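Local atomic coordinates of CrtC domain-containing protein (Fusarium vanettenii 77-13-4, PDB entry 7A0Q), a protein that probably catalyses the hydration of the isoflavonoid phytoalexin kievitone, as a fungal kievitone hydratase built from two lipocalin-like domains. Residues G164-G169 with T173-L178; T267-R272 with D296-S301. One frame throughout, in Å; residues are numbered along the deposited sequence.

Contact 1 (G164-G169 with T173-L178)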
ATOM      1  N   GLY A 164       6.199 -15.161  -0.203  1.00 13.49           N
ATOM      2  CA  GLY A 164       5.720 -14.287   0.851  1.00 12.80           C
ATOM      3  C   GLY A 164       6.798 -13.660   1.703  1.00 13.08           C
ATOM      4  O   GLY A 164       6.462 -12.913   2.628  1.00 13.25           O
ATOM      5  N   THR A 165       8.080 -13.936   1.425  1.00 13.65           N
ATOM      6  CA  THR A 165       9.170 -13.419   2.248  1.00 13.79           C
ATOM      7  C   THR A 165      10.354 -13.028   1.370  1.00 13.93           C
ATOM      8  O   THR A 165      10.570 -13.598   0.301  1.00 14.24           O
ATOM      9  CB  THR A 165       9.596 -14.455   3.311  1.00 14.96           C
ATOM     10  OG1 THR A 165      10.608 -13.904   4.168  1.00 14.29           O
ATOM     11  CG2 THR A 165      10.109 -15.747   2.652  1.00 14.86           C
ATOM     12  N   PHE A 166      11.114 -12.032   1.829  1.00 13.15           N
ATOM     13  CA  PHE A 166      12.337 -11.641   1.124  1.00 12.36           C
ATOM     14  C   PHE A 166      13.237 -10.869   2.090  1.00 13.97           C
ATOM     15  O   PHE A 166      12.830 -10.499   3.195  1.00 13.61           O
ATOM     16  CB  PHE A 166      12.026 -10.837  -0.157  1.00 12.68           C
ATOM     17  CG  PHE A 166      11.342  -9.506   0.074  1.00 13.78           C
ATOM     18  CD1 PHE A 166       9.951  -9.425   0.139  1.00 13.23           C
ATOM     19  CD2 PHE A 166      12.081  -8.323   0.167  1.00 15.06           C
ATOM     20  CE1 PHE A 166       9.316  -8.200   0.323  1.00 16.27           C
ATOM     21  CE2 PHE A 166      11.454  -7.103   0.350  1.00 15.34           C
ATOM     22  CZ  PHE A 166      10.056  -7.035   0.428  1.00 14.03           C
ATOM     23  N   GLN A 167      14.487 -10.658   1.668  1.00 14.53           N
ATOM     24  CA  GLN A 167      15.462  -9.957   2.502  1.00 15.49           C
ATOM     25  C   GLN A 167      15.195  -8.451   2.497  1.00 13.58           C
ATOM     26  O   GLN A 167      15.060  -7.838   1.433  1.00 14.31           O
ATOM     27  CB  GLN A 167      16.882 -10.249   2.008  1.00 14.98           C
ATOM     28  CG  GLN A 167      17.968  -9.750   2.956  1.00 16.60           C
ATOM     29  CD  GLN A 167      18.288 -10.757   4.037  1.00 20.23           C
ATOM     30  OE1 GLN A 167      17.600 -11.769   4.174  1.00 18.92           O
ATOM     31  NE2 GLN A 167      19.354 -10.501   4.802  1.00 21.70           N
ATOM     32  N   PHE A 168      15.123  -7.851   3.691  1.00 15.42           N
ATOM     33  CA  PHE A 168      14.675  -6.460   3.851  1.00 16.12           C
ATOM     34  C   PHE A 168      15.472  -5.847   4.992  1.00 19.62           C
ATOM     35  O   PHE A 168      15.174  -6.091   6.165  1.00 21.11           O
ATOM     36  CB  PHE A 168      13.178  -6.413   4.139  1.00 15.01           C
ATOM     37  CG  PHE A 168      12.586  -5.023   4.194  1.00 16.87           C
ATOM     38  CD1 PHE A 168      12.435  -4.273   3.048  1.00 17.28           C
ATOM     39  CD2 PHE A 168      12.132  -4.495   5.399  1.00 21.29           C
ATOM     40  CE1 PHE A 168      11.872  -3.012   3.080  1.00 18.53           C
ATOM     41  CE2 PHE A 168      11.552  -3.227   5.445  1.00 19.35           C
ATOM     42  CZ  PHE A 168      11.426  -2.486   4.281  1.00 17.54           C
ATOM     43  N   GLY A 169      16.473  -5.047   4.647  1.00 19.63           N
ATOM     44  CA  GLY A 169      17.404  -4.578   5.650  1.00 26.38           C
ATOM     45  C   GLY A 169      18.368  -5.680   6.031  1.00 21.81           C
ATOM     46  O   GLY A 169      18.746  -6.501   5.189  1.00 24.06           O
ATOM     47  N   THR A 173      11.811  -9.832   5.824  1.00 13.89           N
ATOM     48  CA  THR A 173      10.447  -9.348   5.945  1.00 14.51           C
ATOM     49  C   THR A 173       9.496 -10.390   5.383  1.00 13.43           C
ATOM     50  O   THR A 173       9.864 -11.240   4.567  1.00 14.17           O
ATOM     51  CB  THR A 173      10.231  -7.999   5.237  1.00 15.28           C
ATOM     52  OG1 THR A 173       9.000  -7.411   5.704  1.00 16.55           O
ATOM     53  CG2 THR A 173      10.153  -8.168   3.722  1.00 15.06           C
ATOM     54  N   TRP A 174       8.259 -10.327   5.868  1.00 12.60           N
ATOM     55  CA  TRP A 174       7.161 -11.141   5.367  1.00 14.55           C
ATOM     56  C   TRP A 174       6.079 -10.176   4.930  1.00 13.38           C
ATOM     57  O   TRP A 174       5.740  -9.265   5.683  1.00 14.47           O
ATOM     58  CB  TRP A 174       6.619 -12.089   6.450  1.00 12.57           C
ATOM     59  CG  TRP A 174       7.595 -13.157   6.822  1.00 15.07           C
ATOM     60  CD1 TRP A 174       7.663 -14.416   6.313  1.00 15.25           C
ATOM     61  CD2 TRP A 174       8.656 -13.046   7.774  1.00 21.20           C
ATOM     62  NE1 TRP A 174       8.712 -15.107   6.886  1.00 18.31           N
ATOM     63  CE2 TRP A 174       9.334 -14.285   7.790  1.00 21.00           C
ATOM     64  CE3 TRP A 174       9.104 -12.017   8.613  1.00 23.45           C
ATOM     65  CZ2 TRP A 174      10.435 -14.526   8.617  1.00 23.67           C
ATOM     66  CZ3 TRP A 174      10.204 -12.258   9.434  1.00 27.57           C
ATOM     67  CH2 TRP A 174      10.851 -13.505   9.427  1.00 26.29           C
ATOM     68  N   GLU A 175       5.578 -10.340   3.705  1.00 11.72           N
ATOM     69  CA  GLU A 175       4.637  -9.361   3.172  1.00 12.96           C
ATOM     70  C   GLU A 175       3.684 -10.012   2.179  1.00 12.55           C
ATOM     71  O   GLU A 175       4.120 -10.734   1.279  1.00 14.65           O
ATOM     72  CB  GLU A 175       5.386  -8.201   2.487  1.00 12.18           C
ATOM     73  CG  GLU A 175       4.450  -7.103   1.931  1.00 15.18           C
ATOM     74  CD  GLU A 175       5.102  -6.234   0.856  1.00 14.49           C
ATOM     75  OE1 GLU A 175       6.206  -6.579   0.367  1.00 14.39           O
ATOM     76  OE2 GLU A 175       4.498  -5.212   0.470  1.00 14.21           O
ATOM     77  N   PHE A 176       2.382  -9.734   2.325  1.00 12.49           N
ATOM     78  CA  PHE A 176       1.419 -10.091   1.290  1.00 12.71           C
ATOM     79  C   PHE A 176       0.482  -8.920   1.025  1.00 12.28           C
ATOM     80  O   PHE A 176       0.207  -8.097   1.902  1.00 13.80           O
ATOM     81  CB  PHE A 176       0.618 -11.374   1.627  1.00 12.62           C
ATOM     82  CG  PHE A 176      -0.240 -11.283   2.872  1.00 12.20           C
ATOM     83  CD1 PHE A 176       0.254 -11.709   4.107  1.00 14.00           C
ATOM     84  CD2 PHE A 176      -1.553 -10.853   2.795  1.00 14.46           C
ATOM     85  CE1 PHE A 176      -0.529 -11.668   5.241  1.00 16.41           C
ATOM     86  CE2 PHE A 176      -2.342 -10.807   3.940  1.00 14.22           C
ATOM     87  CZ  PHE A 176      -1.826 -11.210   5.157  1.00 14.07           C
ATOM     88  N   GLY A 177       0.028  -8.846  -0.218  1.00 13.53           N
ATOM     89  CA  GLY A 177      -0.937  -7.843  -0.640  1.00 14.16           C
ATOM     90  C   GLY A 177      -2.215  -8.527  -1.085  1.00 17.52           C
ATOM     91  O   GLY A 177      -2.173  -9.582  -1.719  1.00 15.85           O
ATOM     92  N   LEU A 178      -3.349  -7.923  -0.739  1.00 14.96           N
ATOM     93  CA  LEU A 178      -4.650  -8.362  -1.233  1.00 13.98           C
ATOM     94  C   LEU A 178      -5.136  -7.243  -2.141  1.00 13.83           C
ATOM     95  O   LEU A 178      -5.614  -6.213  -1.645  1.00 14.66           O
ATOM     96  CB  LEU A 178      -5.625  -8.595  -0.074  1.00 14.65           C
ATOM     97  CG  LEU A 178      -5.085  -9.535   1.007  1.00 17.30           C
ATOM     98  CD1 LEU A 178      -6.032  -9.670   2.202  1.00 18.29           C
ATOM     99  CD2 LEU A 178      -4.734 -10.897   0.418  1.00 19.97           C
TER
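Thr173 presses its CG2 methyl onto the ring of Phe166, a CH-pi contact with the methyl 3.5 Å from the ring centroid and almost on the ring normal. Phe166 reaches it with CG between its backbone N and carbonyl carbon (chi1 64°), which lays the ring alongside Thr173. Phe168 CB closes on the same methyl, and Glu175 OE1 meets the Phe166 ring in its plane, 3.5 Å from CE1. This is the tight part of the antiparallel hairpin, and two polar groups have partners on this side: Glu175 OE1 accepts from Trp236 NE1, while Thr173 OG1 bonds Gln208 NE2 and Trp209 O. On the looser, partly exposed face, Thr165 OG1 lies off-centre over the Trp174 indole, 3.5 Å from NE1. The same hydroxyl donates to Thr173 O at 2.8 Å, and Phe166 N reaches that oxygen from the opposite face of its carbonyl plane. Thr173 N returns a nearly straight bond to Phe166 O (2.9 Å). Strand 171-189 is flanked beyond this pair by strand 202-210, whose Trp209 meets the Trp174 ring, while Trp236 and Phe249 of the second lipocalin-like domain pack against Phe166.

Contact 2 (T267-R272 with D296-S301). With NAG (2-acetamido-2-deoxy-beta-D-glucopyranose), chain C.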
ATOM      1  N   THR A 267      14.335   4.401 -12.373  1.00 20.58           N
ATOM      2  CA  THR A 267      14.838   5.742 -12.677  1.00 22.70           C
ATOM      3  C   THR A 267      13.915   6.779 -12.059  1.00 19.59           C
ATOM      4  O   THR A 267      12.782   6.964 -12.549  1.00 22.88           O
ATOM      5  CB  THR A 267      14.951   5.973 -14.179  1.00 24.53           C
ATOM      6  OG1 THR A 267      15.850   5.013 -14.745  1.00 24.35           O
ATOM      7  CG2 THR A 267      15.500   7.386 -14.457  1.00 27.50           C
ATOM      8  N   PRO A 268      14.332   7.462 -10.998  1.00 22.44           N
ATOM      9  CA  PRO A 268      13.530   8.578 -10.488  1.00 22.04           C
ATOM     10  C   PRO A 268      13.798   9.828 -11.313  1.00 25.70           C
ATOM     11  O   PRO A 268      14.940  10.123 -11.679  1.00 28.21           O
ATOM     12  CB  PRO A 268      14.028   8.732  -9.048  1.00 23.35           C
ATOM     13  CG  PRO A 268      15.483   8.317  -9.136  1.00 27.62           C
ATOM     14  CD  PRO A 268      15.574   7.267 -10.227  1.00 24.01           C
ATOM     15  N   ILE A 269      12.733  10.564 -11.611  1.00 25.19           N
ATOM     16  CA  ILE A 269      12.805  11.718 -12.499  1.00 25.53           C
ATOM     17  C   ILE A 269      12.414  12.957 -11.711  1.00 27.59           C
ATOM     18  O   ILE A 269      11.353  12.989 -11.075  1.00 25.22           O
ATOM     19  CB  ILE A 269      11.911  11.531 -13.736  1.00 21.91           C
ATOM     20  CG1 ILE A 269      12.386  10.312 -14.531  1.00 24.71           C
ATOM     21  CG2 ILE A 269      11.953  12.773 -14.626  1.00 26.48           C
ATOM     22  CD1 ILE A 269      11.405   9.819 -15.553  1.00 26.74           C
ATOM     23  N   TYR A 270      13.279  13.974 -11.748  1.00 29.71           N
ATOM     24  CA  TYR A 270      13.122  15.152 -10.907  1.00 30.21           C
ATOM     25  C   TYR A 270      12.770  16.406 -11.706  1.00 30.01           C
ATOM     26  O   TYR A 270      12.964  17.521 -11.212  1.00 32.63           O
ATOM     27  CB  TYR A 270      14.387  15.389 -10.083  1.00 34.11           C
ATOM     28  CG  TYR A 270      14.653  14.367  -8.993  1.00 29.60           C
ATOM     29  CD1 TYR A 270      15.270  13.156  -9.285  1.00 28.93           C
ATOM     30  CD2 TYR A 270      14.309  14.624  -7.671  1.00 29.25           C
ATOM     31  CE1 TYR A 270      15.533  12.225  -8.286  1.00 26.53           C
ATOM     32  CE2 TYR A 270      14.566  13.702  -6.670  1.00 29.80           C
ATOM     33  CZ  TYR A 270      15.175  12.505  -6.983  1.00 29.34           C
ATOM     34  OH  TYR A 270      15.427  11.593  -5.983  1.00 33.15           O
ATOM     35  N   LYS A 271      12.255  16.254 -12.929  1.00 30.32           N
ATOM     36  CA  LYS A 271      11.692  17.408 -13.624  1.00 31.49           C
ATOM     37  C   LYS A 271      10.604  18.059 -12.782  1.00 37.51           C
ATOM     38  O   LYS A 271      10.515  19.290 -12.710  1.00 35.98           O
ATOM     39  CB  LYS A 271      11.138  17.001 -14.989  1.00 32.12           C
ATOM     40  CG  LYS A 271      12.184  16.562 -16.001  1.00 33.98           C
ATOM     41  CD  LYS A 271      11.603  15.556 -16.987  1.00 46.94           C
ATOM     42  CE  LYS A 271      11.458  16.150 -18.385  1.00 56.14           C
ATOM     43  NZ  LYS A 271      10.898  15.162 -19.355  1.00 55.42           N
ATOM     44  N   ARG A 272       9.780  17.244 -12.128  1.00 31.26           N
ATOM     45  CA  ARG A 272       8.786  17.698 -11.165  1.00 29.62           C
ATOM     46  C   ARG A 272       9.152  17.144  -9.798  1.00 30.26           C
ATOM     47  O   ARG A 272       9.553  15.982  -9.676  1.00 26.90           O
ATOM     48  CB  ARG A 272       7.381  17.234 -11.538  1.00 29.53           C
ATOM     49  CG  ARG A 272       6.947  17.562 -12.952  1.00 30.84           C
ATOM     50  CD  ARG A 272       5.478  17.233 -13.153  1.00 32.86           C
ATOM     51  NE  ARG A 272       5.170  15.858 -12.770  1.00 37.62           N
ATOM     52  CZ  ARG A 272       4.075  15.492 -12.111  1.00 38.06           C
ATOM     53  NH1 ARG A 272       3.177  16.402 -11.758  1.00 33.44           N
ATOM     54  NH2 ARG A 272       3.875  14.217 -11.805  1.00 30.38           N
ATOM     55  N   ASP A 296       7.902  -2.083 -19.798  0.56 25.76           N
ATOM     56  CA  ASP A 296       8.452  -0.840 -19.281  0.56 26.74           C
ATOM     57  C   ASP A 296       7.319   0.152 -19.075  0.56 27.28           C
ATOM     58  O   ASP A 296       6.290   0.098 -19.751  0.56 26.47           O
ATOM     59  CB  ASP A 296       9.556  -0.246 -20.188  0.56 30.60           C
ATOM     60  CG  ASP A 296       9.152  -0.153 -21.643  0.56 32.71           C
ATOM     61  OD1 ASP A 296       7.951  -0.001 -21.941  0.56 35.99           O
ATOM     62  OD2 ASP A 296      10.051  -0.224 -22.505  0.56 38.95           O
ATOM     63  N   PHE A 297       7.512   1.039 -18.107  1.00 23.47           N
ATOM     64  CA  PHE A 297       6.443   1.896 -17.619  1.00 22.87           C
ATOM     65  C   PHE A 297       6.960   3.296 -17.344  1.00 22.20           C
ATOM     66  O   PHE A 297       8.087   3.471 -16.872  1.00 24.19           O
ATOM     67  CB  PHE A 297       5.812   1.311 -16.346  1.00 25.19           C
ATOM     68  CG  PHE A 297       5.395  -0.123 -16.492  1.00 25.69           C
ATOM     69  CD1 PHE A 297       4.120  -0.442 -16.923  1.00 29.91           C
ATOM     70  CD2 PHE A 297       6.298  -1.151 -16.245  1.00 25.97           C
ATOM     71  CE1 PHE A 297       3.738  -1.770 -17.082  1.00 31.90           C
ATOM     72  CE2 PHE A 297       5.929  -2.476 -16.406  1.00 29.41           C
ATOM     73  CZ  PHE A 297       4.652  -2.789 -16.817  1.00 25.34           C
ATOM     74  N   LYS A 298       6.113   4.285 -17.637  1.00 22.28           N
ATOM     75  CA  LYS A 298       6.360   5.690 -17.341  1.00 25.08           C
ATOM     76  C   LYS A 298       5.279   6.120 -16.360  1.00 22.50           C
ATOM     77  O   LYS A 298       4.098   6.133 -16.713  1.00 23.75           O
ATOM     78  CB  LYS A 298       6.314   6.529 -18.621  1.00 28.18           C
ATOM     79  CG  LYS A 298       6.402   8.025 -18.402  1.00 38.31           C
ATOM     80  CD  LYS A 298       7.741   8.445 -17.808  1.00 41.97           C
ATOM     81  CE  LYS A 298       7.554   9.312 -16.568  1.00 37.57           C
ATOM     82  NZ  LYS A 298       6.510  10.372 -16.753  1.00 45.16           N
ATOM     83  N   LEU A 299       5.673   6.456 -15.133  1.00 22.04           N
ATOM     84  CA  LEU A 299       4.731   6.669 -14.041  1.00 22.89           C
ATOM     85  C   LEU A 299       4.794   8.112 -13.552  1.00 23.14           C
ATOM     86  O   LEU A 299       5.868   8.719 -13.513  1.00 20.95           O
ATOM     87  CB  LEU A 299       5.018   5.695 -12.885  1.00 20.66           C
ATOM     88  CG  LEU A 299       5.298   4.241 -13.295  1.00 21.22           C
ATOM     89  CD1 LEU A 299       6.804   3.916 -13.381  1.00 22.46           C
ATOM     90  CD2 LEU A 299       4.569   3.262 -12.358  1.00 21.34           C
ATOM     91  N   SER A 300       3.640   8.656 -13.165  1.00 22.81           N
ATOM     92  CA  SER A 300       3.550  10.060 -12.779  1.00 26.69           C
ATOM     93  C   SER A 300       2.657  10.218 -11.563  1.00 22.16           C
ATOM     94  O   SER A 300       1.541   9.691 -11.536  1.00 21.87           O
ATOM     95  CB  SER A 300       3.008  10.912 -13.930  1.00 26.82           C
ATOM     96  OG  SER A 300       3.824  10.757 -15.074  1.00 29.63           O
ATOM     97  N   SER A 301       3.139  10.958 -10.573  1.00 21.24           N
ATOM     98  CA  SER A 301       2.303  11.259  -9.424  1.00 21.19           C
ATOM     99  C   SER A 301       1.131  12.137  -9.856  1.00 24.79           C
ATOM    100  O   SER A 301       1.287  13.060 -10.662  1.00 26.22           O
ATOM    101  CB  SER A 301       3.119  11.941  -8.332  1.00 22.30           C
ATOM    102  OG  SER A 301       2.335  12.124  -7.164  1.00 23.99           O
TER
HETATM  103  C1  NAG C   2      19.800   9.798  -4.606  1.00 24.01           C
HETATM  104  C2  NAG C   2      21.306   9.972  -4.730  1.00 28.02           C
HETATM  105  C3  NAG C   2      21.619  11.248  -5.501  1.00 31.40           C
HETATM  106  C4  NAG C   2      20.879  11.256  -6.832  1.00 26.75           C
HETATM  107  C5  NAG C   2      19.392  10.955  -6.633  1.00 28.38           C
HETATM  108  C6  NAG C   2      18.661  10.739  -7.938  1.00 31.66           C
HETATM  109  C7  NAG C   2      22.399   8.890  -2.818  1.00 29.05           C
HETATM  110  C8  NAG C   2      23.018   9.092  -1.472  1.00 31.19           C
HETATM  111  N2  NAG C   2      21.936   9.992  -3.420  1.00 29.75           N
HETATM  112  O3  NAG C   2      23.025  11.317  -5.727  1.00 36.60           O
HETATM  113  O4  NAG C   2      21.017  12.525  -7.462  1.00 29.71           O
HETATM  114  O5  NAG C   2      19.231   9.746  -5.876  1.00 29.54           O
HETATM  115  O6  NAG C   2      19.124   9.566  -8.592  1.00 39.30           O
HETATM  116  O7  NAG C   2      22.320   7.777  -3.339  1.00 35.90           O
HETATM  117  O   HOH W   1       0.113  15.504 -12.099  1.00 42.55           O
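Arg272 reaching the backbone carbonyl of Ser301, with a thin apolar touch between Ile269 and Lys298 beside it, makes this a surface contact between two strands of the C-terminal lipocalin-like barrel that are not direct neighbours: strand 282-291 runs between 259-275 and 295-308. Where the first strand turns a corner, Arg272 sends its guanidinium across to the end of 296-301. Its NH2 donates to Ser301 O at 3.1 Å, with an N-H...O angle of 166°. The donor lies in the carbonyl plane on a lone pair, and the oxygen is only 7° out of the guanidinium plane, so the group meets its acceptor edge-on. A bend at chi3 (-53°) swings the end of an otherwise extended chain into this position. One water donates to Ser301 O and weakly accepts from Arg272 NH1, giving the carbonyl a second donor. Ser300 CB sits obliquely to the guanidinium, 4.0 Å from NH2.

Earlier on both strands, Ile269 CD1 meets Lys298 CE at 4.0 Å, the two side chains crossing at about a right angle. The folded lysine chain brings NZ to Ser300 OG (3.2 Å), a bond within its own strand. On Tyr270, the glycan sugar places its C6 3.5 Å from CE1, so the segment also borders an N-linked glycan.

Asp286, from the intervening strand, ties these groups together: OD2 forms a salt bridge with Arg272 NE, and OD1 hydrogen-bonds Ser300 OG and makes a long, weak ion pair with Lys298 NZ. With Arg272 NH2 and Lys298 NZ 6.8 Å apart, the shared carboxylate probably offsets their like charges in part. The chemistry thus implies a polar bridge over the middle strand, in which an arginine spends one edge on a carbonyl and its NE on an acid.

Overall arrangement
The two contacts illustrate two ways in which strands of lipocalin-like domains are joined. Contact 1 pairs adjacent strands in the N-terminal lipocalin-like domain, whereas contact 2 spans an intervening strand in the C-terminal one. They follow one another along the chain without touching: their centres are 25 Å apart and their nearest atoms about 15 Å. An attached glycan touches contact 2 at Tyr270, and the Phe168 side chain of contact 1 is about 10 Å from a bound NAG; Trp219, which meets the Phe168 ring, is also among the glycan's neighbours. A bound imidazole, probably from the crystallisation liquor, lies about 4 Å from the Glu175 side chain of contact 1 and may mark a pocket.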